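Local coordinates for RNA-binding protein RMD9, mitochondrial (Saccharomyces cerevisiae S288C, PDB 7A9X) that binds a dodecameric sequence motif in the 3'-untranslated regions of mitochondrial mRNAs and takes part in their processing or stability, at residues A[423-426]-A[427-431]. Numbering follows the deposited sequence.
Sequences IDKN and YTLYH
Tyr427 lies back along its own helix onto Ile423, one turn earlier, and the pair is a compact example of i to i+4 packing along the last turns of a helix. The CG2 methyl of Ile423 and CE2 of Tyr427 meet at 3.7 Å, the two side chains crossing at a slant. With CG beside the backbone N (chi1 -73°), the ring is directed toward the preceding turn, where CD2 of Tyr427 also skirts the carbonyl O of Ile423 at 3.2 Å and the CA of Asp424 lies at the ring edge. That same carbonyl accepts the backbone N of Tyr427, so main chain and ring share one spot.

On another side of the helix, the extended chain of Lys425 crosses Leu429 at a slant, its CE 3.7 Å from CD2 of Leu429, while N of Leu429 bonds to O of Lys425 at 3.1 Å. The last turn is closed by a nearly straight bond (170°) from N of Tyr430 to O of Asn426. The backbone O of Asn426 also lies at the edge of the Tyr430 ring, in its plane, 3.4 Å from CD2 of Tyr430, and the two side chains lie side by side. His431, with positive phi, then ends the helix in a Schellman motif.

The hydroxyl of Tyr427 is hydrogen-bonded to Asn405 and its ring makes a cation-pi contact with Arg434; an alanine here would probably leave Asn405 without that bond and open a gap beside Ile423. Asp424 forms a salt bridge with Arg460. In what is probably the seventh pentatricopeptide repeat, Ile423 and Asn426 pack on Phe404 of helix 401-410. Beyond that repeat, Tyr430 rests on Ile390 and Ser394 of helix 379-396, and Asp424 and Tyr427 meet helix 436-445, linking helix 417-429 to neighbours on several sides.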
# COMPACT_ATOMS: atom_id res chain seq x y z
N ILE A 423 8.81 16.97 -18.70
CA ILE A 423 8.80 15.60 -18.20
C ILE A 423 8.75 14.61 -19.36
O ILE A 423 9.45 13.59 -19.36
CB ILE A 423 7.63 15.38 -17.23
CG1 ILE A 423 7.74 16.33 -16.04
CG2 ILE A 423 7.60 13.94 -16.75
CD1 ILE A 423 9.06 16.23 -15.33
N ASP A 424 7.91 14.89 -20.36
CA ASP A 424 7.81 14.01 -21.52
C ASP A 424 9.16 13.86 -22.21
O ASP A 424 9.54 12.76 -22.62
CB ASP A 424 6.76 14.55 -22.49
CG ASP A 424 6.25 13.50 -23.46
OD1 ASP A 424 6.75 12.36 -23.41
OD2 ASP A 424 5.35 13.81 -24.26
N LYS A 425 9.90 14.96 -22.32
CA LYS A 425 11.23 14.92 -22.92
C LYS A 425 12.21 14.12 -22.07
O LYS A 425 13.07 13.43 -22.62
CB LYS A 425 11.73 16.35 -23.13
CG LYS A 425 13.21 16.49 -23.44
CD LYS A 425 13.61 17.95 -23.49
CE LYS A 425 15.11 18.14 -23.61
NZ LYS A 425 15.49 19.57 -23.52
N ASN A 426 12.07 14.18 -20.74
CA ASN A 426 13.03 13.51 -19.87
C ASN A 426 12.87 12.00 -19.86
O ASN A 426 13.81 11.29 -19.50
CB ASN A 426 12.92 14.06 -18.45
CG ASN A 426 13.54 15.44 -18.31
OD1 ASN A 426 13.64 16.19 -19.28
ND2 ASN A 426 13.98 15.78 -17.10
N TYR A 427 11.70 11.48 -20.25
CA TYR A 427 11.54 10.04 -20.38
C TYR A 427 12.53 9.48 -21.39
O TYR A 427 13.16 8.44 -21.15
CB TYR A 427 10.11 9.69 -20.80
CG TYR A 427 9.07 9.86 -19.71
CD1 TYR A 427 9.10 9.07 -18.57
CD2 TYR A 427 8.05 10.79 -19.84
CE1 TYR A 427 8.15 9.21 -17.58
CE2 TYR A 427 7.09 10.94 -18.85
CZ TYR A 427 7.15 10.15 -17.73
OH TYR A 427 6.19 10.31 -16.74
N THR A 428 12.68 10.15 -22.53
CA THR A 428 13.61 9.70 -23.56
C THR A 428 15.05 10.08 -23.22
O THR A 428 15.98 9.32 -23.55
CB THR A 428 13.21 10.29 -24.91
OG1 THR A 428 11.82 10.07 -25.13
CG2 THR A 428 14.00 9.62 -26.04
N LEU A 429 15.26 11.23 -22.58
CA LEU A 429 16.61 11.69 -22.28
C LEU A 429 17.32 10.72 -21.33
O LEU A 429 18.48 10.36 -21.56
CB LEU A 429 16.57 13.09 -21.68
CG LEU A 429 17.02 14.24 -22.59
CD1 LEU A 429 16.14 14.31 -23.83
CD2 LEU A 429 17.01 15.55 -21.84
N TYR A 430 16.65 10.30 -20.27
CA TYR A 430 17.23 9.40 -19.29
C TYR A 430 16.98 7.93 -19.63
O TYR A 430 17.30 7.06 -18.81
CB TYR A 430 16.70 9.73 -17.89
CG TYR A 430 17.17 11.07 -17.39
CD1 TYR A 430 18.37 11.19 -16.69
CD2 TYR A 430 16.43 12.22 -17.62
CE1 TYR A 430 18.81 12.42 -16.24
CE2 TYR A 430 16.86 13.45 -17.16
CZ TYR A 430 18.05 13.54 -16.48
OH TYR A 430 18.49 14.77 -16.02
N HIS A 431 16.43 7.64 -20.81
CA HIS A 431 16.21 6.28 -21.30
C HIS A 431 15.45 5.44 -20.27
O HIS A 431 15.94 4.45 -19.73
CB HIS A 431 17.55 5.62 -21.67
CG HIS A 431 18.36 6.42 -22.64
ND1 HIS A 431 19.45 7.16 -22.26
CD2 HIS A 431 18.23 6.60 -23.98
CE1 HIS A 431 19.97 7.76 -23.32
NE2 HIS A 431 19.25 7.43 -24.37